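Local coordinates for lipid binding protein LpqN (Mycobacterium tuberculosis, PDB 6E5F), which supports cell envelope biogenesis and intracellular survival of the bacterium, binding a trehalose glycolipid analogue and interacting with periplasmic domains of mycolate transporters, at residues A[59-62]-A[63-67]; A[126-129]-A[130-134]; A[174-178]-A[179-183]. One frame throughout, in Å; residues are numbered along the deposited sequence. Where two conformers were deposited one is given.

Interaction 1. Residues A[59-62]-A[63-67]; sequences YTIA and DYIRD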
loop_
_atom_site.group_PDB
_atom_site.type_symbol
_atom_site.label_atom_id
_atom_site.label_comp_id
_atom_site.label_asym_id
_atom_site.label_seq_id
_atom_site.Cartn_x
_atom_site.Cartn_y
_atom_site.Cartn_z
ATOM N N TYR A 59 12.442 -1.652 11.943
ATOM C CA TYR A 59 12.575 -0.309 11.399
ATOM C C TYR A 59 11.603 -0.141 10.239
ATOM O O TYR A 59 11.497 -1.015 9.373
ATOM C CB TYR A 59 14.011 -0.103 10.920
ATOM C CG TYR A 59 14.452 1.340 10.853
ATOM C CD1 TYR A 59 14.747 2.053 12.009
ATOM C CD2 TYR A 59 14.599 1.980 9.634
ATOM C CE1 TYR A 59 15.159 3.372 11.950
ATOM C CE2 TYR A 59 15.010 3.295 9.564
ATOM C CZ TYR A 59 15.290 3.986 10.728
ATOM O OH TYR A 59 15.704 5.298 10.681
ATOM N N THR A 60 10.891 0.985 10.217
ATOM C CA THR A 60 9.866 1.238 9.217
ATOM C C THR A 60 10.261 2.413 8.327
ATOM O O THR A 60 11.226 3.138 8.582
ATOM C CB THR A 60 8.522 1.552 9.885
ATOM O OG1 THR A 60 8.618 2.797 10.592
ATOM C CG2 THR A 60 8.125 0.445 10.846
ATOM N N ILE A 61 9.480 2.598 7.260
ATOM C CA ILE A 61 9.652 3.770 6.409
ATOM C C ILE A 61 9.417 5.040 7.213
ATOM O O ILE A 61 10.111 6.047 7.029
ATOM C CB ILE A 61 8.727 3.674 5.181
ATOM C CG1 ILE A 61 9.175 2.532 4.264
ATOM C CG2 ILE A 61 8.700 5.003 4.432
ATOM C CD1 ILE A 61 8.169 2.160 3.181
ATOM N N ALA A 62 8.435 5.019 8.115
ATOM C CA ALA A 62 8.188 6.181 8.961
ATOM C C ALA A 62 9.398 6.496 9.831
ATOM O O ALA A 62 9.745 7.667 10.021
ATOM C CB ALA A 62 6.952 5.942 9.827
ATOM N N ASP A 63 10.046 5.467 10.380
ATOM C CA ASP A 63 11.266 5.691 11.149
ATOM C C ASP A 63 12.349 6.306 10.271
ATOM O O ASP A 63 13.041 7.247 10.683
ATOM C CB ASP A 63 11.761 4.367 11.732
ATOM C CG ASP A 63 10.786 3.755 12.727
ATOM O OD1 ASP A 63 10.102 4.510 13.448
ATOM O OD2 ASP A 63 10.716 2.511 12.796
ATOM N N TYR A 64 12.507 5.782 9.055
ATOM C CA TYR A 64 13.502 6.302 8.125
ATOM C C TYR A 64 13.265 7.780 7.835
ATOM O O TYR A 64 14.210 8.579 7.824
ATOM C CB TYR A 64 13.460 5.467 6.842
ATOM C CG TYR A 64 14.310 5.993 5.716
ATOM C CD1 TYR A 64 15.687 6.093 5.844
ATOM C CD2 TYR A 64 13.734 6.381 4.515
ATOM C CE1 TYR A 64 16.467 6.581 4.809
ATOM C CE2 TYR A 64 14.502 6.863 3.481
ATOM C CZ TYR A 64 15.866 6.960 3.631
ATOM O OH TYR A 64 16.623 7.448 2.588
ATOM N N ILE A 65 12.006 8.166 7.620
ATOM C CA ILE A 65 11.678 9.566 7.369
ATOM C C ILE A 65 11.987 10.413 8.598
ATOM O O ILE A 65 12.572 11.499 8.496
ATOM C CB ILE A 65 10.204 9.691 6.945
ATOM C CG1 ILE A 65 9.986 9.029 5.585
ATOM C CG2 ILE A 65 9.789 11.152 6.913
ATOM C CD1 ILE A 65 8.528 8.816 5.226
ATOM N N ARG A 66 11.587 9.935 9.776
ATOM C CA ARG A 66 11.778 10.698 11.005
ATOM C C ARG A 66 13.256 10.930 11.296
ATOM O O ARG A 66 13.635 11.990 11.808
ATOM C CB ARG A 66 11.121 9.950 12.168
ATOM C CG ARG A 66 11.307 10.598 13.531
ATOM C CD ARG A 66 10.939 9.642 14.664
ATOM N NE ARG A 66 11.924 8.569 14.818
ATOM C CZ ARG A 66 11.655 7.263 14.777
ATOM N NH1 ARG A 66 12.640 6.388 14.931
ATOM N NH2 ARG A 66 10.415 6.823 14.599
ATOM N N ASP A 67 14.104 9.957 10.974
ATOM C CA ASP A 67 15.500 9.978 11.390
ATOM C C ASP A 67 16.414 10.693 10.406
ATOM O O ASP A 67 17.625 10.747 10.642
ATOM C CB ASP A 67 16.005 8.547 11.606
ATOM C CG ASP A 67 15.356 7.873 12.800
ATOM O OD1 ASP A 67 14.857 8.590 13.690
ATOM O OD2 ASP A 67 15.346 6.627 12.848
#
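Asp63 lies against both Tyr59 and Thr60, its CB meeting the ring and its OD2 the backbone N, and the packing here is close. Asp63 CB sits over one face of the Tyr59 ring, 3.7 Å from the ring centroid and 16° off the normal, which meets the geometry of a CH-pi contact displaced toward the rim. At chi1 -157° Tyr59 swings CG to the side of CB opposite its N, and the ring runs forward along the first turn of the helix, where Tyr59 CE2 comes to 3.8 Å from Tyr64 CB. At the far end Tyr59 OH donates to Asp67 OD2 over 2.6 Å, meeting the carboxylate on its anti side and only 17° out of plane. The ring is thus held at its edge as well as on a face, and Phe140 packs edge-to-face with it. Thr60 is the N-cap of helix 61-66 and forms a capping box with Asp63: Asp63 N donates to Thr60 OG1 at 3.0 Å, and Thr60 N returns a bond to Asp63 OD2, also 3.0 Å. These two bonds satisfy polar groups that the first helical turn cannot pair internally. Asp63, Arg66 and Asp67 form a salt-bridge network, in which Asp63 OD1 takes Arg66 NH2 at 2.6 Å, tilted from the guanidinium plane. The solvent side, with exposed Arg66 and Asp67, is looser: Arg66 NE reaches Asp67 OD1 only weakly, at 3.1 Å. Around the helix, Ile61 CG2 touches Ile65 CD1 at 3.9 Å, and both isoleucines extend to neighbouring elements, Ile61 to Val137 and Ile65 to Ile70.

Interaction 2. Residues A[126-129]-A[130-134]; sequences SKLT and GDIDP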
loop_
_atom_site.group_PDB
_atom_site.type_symbol
_atom_site.label_atom_id
_atom_site.label_comp_id
_atom_site.label_asym_id
_atom_site.label_seq_id
_atom_site.Cartn_x
_atom_site.Cartn_y
_atom_site.Cartn_z
ATOM N N SER A 126 2.491 9.578 -0.845
ATOM C CA SER A 126 3.271 10.569 -0.127
ATOM C C SER A 126 4.383 11.079 -1.031
ATOM O O SER A 126 4.868 10.356 -1.910
ATOM C CB SER A 126 3.895 9.980 1.140
ATOM O OG SER A 126 2.910 9.384 1.968
ATOM N N LYS A 127 4.781 12.320 -0.805
ATOM C CA LYS A 127 5.869 12.961 -1.528
ATOM C C LYS A 127 7.000 13.170 -0.535
ATOM O O LYS A 127 6.808 13.824 0.497
ATOM C CB LYS A 127 5.412 14.296 -2.103
ATOM C CG LYS A 127 6.482 15.039 -2.889
ATOM C CD LYS A 127 5.932 16.370 -3.393
ATOM C CE LYS A 127 6.916 17.092 -4.287
ATOM N NZ LYS A 127 6.357 18.391 -4.760
ATOM N N LEU A 128 8.163 12.600 -0.835
ATOM C CA LEU A 128 9.337 12.715 0.018
ATOM C C LEU A 128 10.381 13.559 -0.696
ATOM O O LEU A 128 10.708 13.298 -1.857
ATOM C CB LEU A 128 9.918 11.332 0.321
ATOM C CG LEU A 128 8.943 10.328 0.935
ATOM C CD1 LEU A 128 9.666 9.027 1.268
ATOM C CD2 LEU A 128 8.274 10.893 2.170
ATOM N N THR A 129 10.884 14.579 -0.010
ATOM C CA THR A 129 11.947 15.418 -0.540
ATOM C C THR A 129 13.055 15.523 0.494
ATOM O O THR A 129 12.854 15.277 1.686
ATOM C CB THR A 129 11.437 16.821 -0.901
ATOM O OG1 THR A 129 10.781 17.400 0.231
ATOM C CG2 THR A 129 10.468 16.750 -2.071
ATOM N N GLY A 130 14.239 15.892 0.018
ATOM C CA GLY A 130 15.378 16.067 0.892
ATOM C C GLY A 130 16.387 14.949 0.743
ATOM O O GLY A 130 16.706 14.530 -0.375
ATOM N N ASP A 131 16.889 14.455 1.873
ATOM C CA ASP A 131 17.949 13.444 1.882
ATOM C C ASP A 131 17.320 12.051 1.810
ATOM O O ASP A 131 17.386 11.253 2.742
ATOM C CB ASP A 131 18.806 13.603 3.130
ATOM C CG ASP A 131 20.075 12.779 3.080
ATOM O OD1 ASP A 131 20.465 12.353 1.973
ATOM O OD2 ASP A 131 20.677 12.552 4.150
ATOM N N ILE A 132 16.710 11.775 0.664
ATOM C CA ILE A 132 15.891 10.583 0.462
ATOM C C ILE A 132 16.585 9.678 -0.545
ATOM O O ILE A 132 16.962 10.120 -1.638
ATOM C CB ILE A 132 14.468 10.966 0.011
ATOM C CG1 ILE A 132 13.609 9.719 -0.225
ATOM C CG2 ILE A 132 14.502 11.829 -1.236
ATOM C CD1 ILE A 132 13.195 9.042 1.041
ATOM N N ASP A 133 16.752 8.408 -0.176
ATOM C CA ASP A 133 17.292 7.393 -1.074
ATOM C C ASP A 133 16.164 6.434 -1.429
ATOM O O ASP A 133 15.659 5.729 -0.541
ATOM C CB ASP A 133 18.433 6.642 -0.383
ATOM C CG ASP A 133 19.031 5.544 -1.251
ATOM O OD1 ASP A 133 18.495 5.271 -2.348
ATOM O OD2 ASP A 133 20.046 4.948 -0.825
ATOM N N PRO A 134 15.724 6.371 -2.692
ATOM C CA PRO A 134 14.584 5.502 -3.012
ATOM C C PRO A 134 14.821 4.049 -2.661
ATOM O O PRO A 134 13.870 3.339 -2.310
ATOM C CB PRO A 134 14.385 5.707 -4.523
ATOM C CG PRO A 134 15.669 6.300 -5.013
ATOM C CD PRO A 134 16.222 7.100 -3.875
#
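Two first torsions bring Leu128 and Ile132 together: Leu128 carries CG beside its backbone N (chi1 -55°), while Ile132 places CG1 on the far side of CB from its own N (chi1 179°). The two side chains cross at about a right angle, and their methyls meet at Leu128 CD1 and Ile132 CD1, 3.5 Å apart. Between them the chain leaves the end of strand 120-130 and turns through an inverse gamma turn centred on Asp131, before helix 134-140 begins. The evidence for the turn is the weak 2.9 Å bond from Ile132 N to Gly130 O. Gly130 adopts a backbone conformation suited to glycine, close to the Thr129 carbonyl. No hydrogen bond joins 126-129 to 130-134, so across the turn the contact is apolar. The polar backbone instead pairs with neighbouring strands of the antiparallel sheet, Leu128 with Val196 and Thr129 with Gln71, and Asp131 bonds His69, the residue just before strand 70-74. Leu128 is buried, packing on Ile65 and Val198, whereas Ile132 lies against Tyr64 and Ile70. Asp133 then N-caps helix 134-140 through its OD1, which accepts from Ala135 N. The remaining close approaches of the Ile132 side chain are slacker than the methyl contact: Ile132 CG1 comes to 4.1 Å from Leu128 CB, and Ile132 CG2 stands 4.1 Å from Leu128 O.

Interaction 3. Residues A[174-178]-A[179-183]; sequences YSKNG and KLRTV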
loop_
_atom_site.group_PDB
_atom_site.type_symbol
_atom_site.label_atom_id
_atom_site.label_comp_id
_atom_site.label_asym_id
_atom_site.label_seq_id
_atom_site.Cartn_x
_atom_site.Cartn_y
_atom_site.Cartn_z
ATOM N N TYR A 174 -2.654 -11.529 10.650
ATOM C CA TYR A 174 -2.505 -11.017 12.004
ATOM C C TYR A 174 -3.852 -11.147 12.696
ATOM O O TYR A 174 -4.884 -11.360 12.053
ATOM C CB TYR A 174 -1.964 -9.576 12.034
ATOM C CG TYR A 174 -2.989 -8.475 11.849
ATOM C CD1 TYR A 174 -3.717 -8.366 10.676
ATOM C CD2 TYR A 174 -3.201 -7.523 12.840
ATOM C CE1 TYR A 174 -4.651 -7.354 10.506
ATOM C CE2 TYR A 174 -4.123 -6.505 12.670
ATOM C CZ TYR A 174 -4.845 -6.426 11.499
ATOM O OH TYR A 174 -5.769 -5.421 11.316
ATOM N N SER A 175 -3.828 -11.058 14.022
ATOM C CA SER A 175 -5.023 -11.210 14.838
ATOM C C SER A 175 -5.471 -9.850 15.346
ATOM O O SER A 175 -4.669 -9.094 15.904
ATOM C CB SER A 175 -4.752 -12.136 16.025
ATOM O OG SER A 175 -4.543 -13.467 15.587
ATOM N N LYS A 176 -6.751 -9.542 15.148
ATOM C CA LYS A 176 -7.342 -8.303 15.638
ATOM C C LYS A 176 -8.697 -8.634 16.240
ATOM O O LYS A 176 -9.558 -9.201 15.560
ATOM C CB LYS A 176 -7.493 -7.281 14.508
ATOM C CG LYS A 176 -8.333 -6.067 14.884
ATOM C CD LYS A 176 -7.959 -4.843 14.063
ATOM C CE LYS A 176 -8.879 -3.673 14.375
ATOM N NZ LYS A 176 -8.308 -2.377 13.921
ATOM N N ASN A 177 -8.882 -8.286 17.513
ATOM C CA ASN A 177 -10.132 -8.561 18.218
ATOM C C ASN A 177 -10.460 -10.050 18.212
ATOM O O ASN A 177 -11.627 -10.440 18.143
ATOM C CB ASN A 177 -11.290 -7.741 17.643
ATOM C CG ASN A 177 -11.023 -6.247 17.689
ATOM O OD1 ASN A 177 -10.438 -5.740 18.646
ATOM N ND2 ASN A 177 -11.443 -5.537 16.647
ATOM N N GLY A 178 -9.428 -10.891 18.275
ATOM C CA GLY A 178 -9.624 -12.326 18.292
ATOM C C GLY A 178 -9.973 -12.934 16.956
ATOM O O GLY A 178 -10.457 -14.071 16.913
ATOM N N LYS A 179 -9.733 -12.221 15.859
ATOM C CA LYS A 179 -10.105 -12.682 14.530
ATOM C C LYS A 179 -8.887 -12.607 13.630
ATOM O O LYS A 179 -8.180 -11.596 13.619
ATOM C CB LYS A 179 -11.223 -11.821 13.949
ATOM C CG LYS A 179 -12.421 -11.705 14.870
ATOM C CD LYS A 179 -13.445 -10.732 14.329
ATOM C CE LYS A 179 -14.543 -10.475 15.347
ATOM N NZ LYS A 179 -15.888 -10.811 14.813
ATOM N N LEU A 180 -8.644 -13.674 12.879
ATOM C CA LEU A 180 -7.520 -13.700 11.955
ATOM C C LEU A 180 -7.865 -12.871 10.725
ATOM O O LEU A 180 -8.949 -13.014 10.153
ATOM C CB LEU A 180 -7.204 -15.137 11.552
ATOM C CG LEU A 180 -5.832 -15.360 10.917
ATOM C CD1 LEU A 180 -4.715 -14.999 11.891
ATOM C CD2 LEU A 180 -5.688 -16.797 10.442
ATOM N N ARG A 181 -6.942 -12.007 10.327
ATOM C CA ARG A 181 -7.123 -11.144 9.168
ATOM C C ARG A 181 -5.953 -11.325 8.220
ATOM O O ARG A 181 -4.813 -11.497 8.658
ATOM C CB ARG A 181 -7.198 -9.665 9.579
ATOM C CG ARG A 181 -8.224 -9.367 10.665
ATOM C CD ARG A 181 -8.425 -7.867 10.840
ATOM N NE ARG A 181 -9.025 -7.276 9.644
ATOM C CZ ARG A 181 -10.335 -7.203 9.424
ATOM N NH1 ARG A 181 -11.196 -7.668 10.321
ATOM N NH2 ARG A 181 -10.784 -6.665 8.301
ATOM N N THR A 182 -6.238 -11.285 6.924
ATOM C CA THR A 182 -5.198 -11.246 5.905
ATOM C C THR A 182 -4.868 -9.791 5.600
ATOM O O THR A 182 -5.768 -8.975 5.371
ATOM C CB THR A 182 -5.670 -11.961 4.642
ATOM O OG1 THR A 182 -5.875 -13.351 4.941
ATOM C CG2 THR A 182 -4.649 -11.833 3.529
ATOM N N VAL A 183 -3.582 -9.468 5.621
ATOM C CA VAL A 183 -3.112 -8.113 5.373
ATOM C C VAL A 183 -1.947 -8.182 4.402
ATOM O O VAL A 183 -1.157 -9.127 4.409
ATOM C CB VAL A 183 -2.698 -7.413 6.686
ATOM C CG1 VAL A 183 -1.482 -8.098 7.312
ATOM C CG2 VAL A 183 -2.424 -5.947 6.435
HETATM O O HOH W 1 -10.961 -8.118 13.198
#
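Lys176 O is gripped twice: Lys179 N donates to it at 3.0 Å, 63° out of the carbonyl plane, and a water donates at 3.0 Å. That water in turn accepts from Arg181 NH1 at 2.9 Å, bridging the turn to the guanidinium group. The steep approach of Lys179 N fits the type I' turn from Lys176 to Lys179, in which Asn177 and Gly178 both have positive phi. This tight turn closes the beta hairpin of strands 165-176 and 179-192. Lys176 N returns a nearly straight bond (171° at hydrogen) to Lys179 O, and Tyr174 pairs with Arg181 through bonds in both directions, of which Arg181 N to Tyr174 O is the shortest at 2.8 Å. On the face shared by these two residues, their side chains run side by side. The Tyr174 ring, turned 71° from the guanidinium plane, touches Arg181 CB with CE1 (3.6 Å), and Tyr174 OH lies 3.6 Å from Arg181 CD. Arg181, bent at chi3, directs its charge to Asp204 and Asp117, both in salt bridges. On the other face Leu180 and Thr182 lie by the bound dodecyl trehaloside, which Thr182 touches as part of its pocket.

How the interactions relate
From the N terminus, interaction 1 comes first, at the start of helix 61-66; interaction 2 follows at the end of strand 120-130, and interaction 3 closes the hairpin at 174-183. Each is local and completes its own turn before the next begins, so they lie in series and none crosses. Interactions 1 and 2 touch, their centres 11 Å apart: Tyr64 OH probably bonds Asp133 N at 2.9 Å, and Ile65 CD1 meets Leu128 CD2 at 3.7 Å, tying helix 61-66 to the end of strand 120-130 and to the start of helix 134-140. Interaction 3 lies across the chain's centre from interaction 2, about 17 Å away at nearest atoms, yet both reach the same antiparallel sheet.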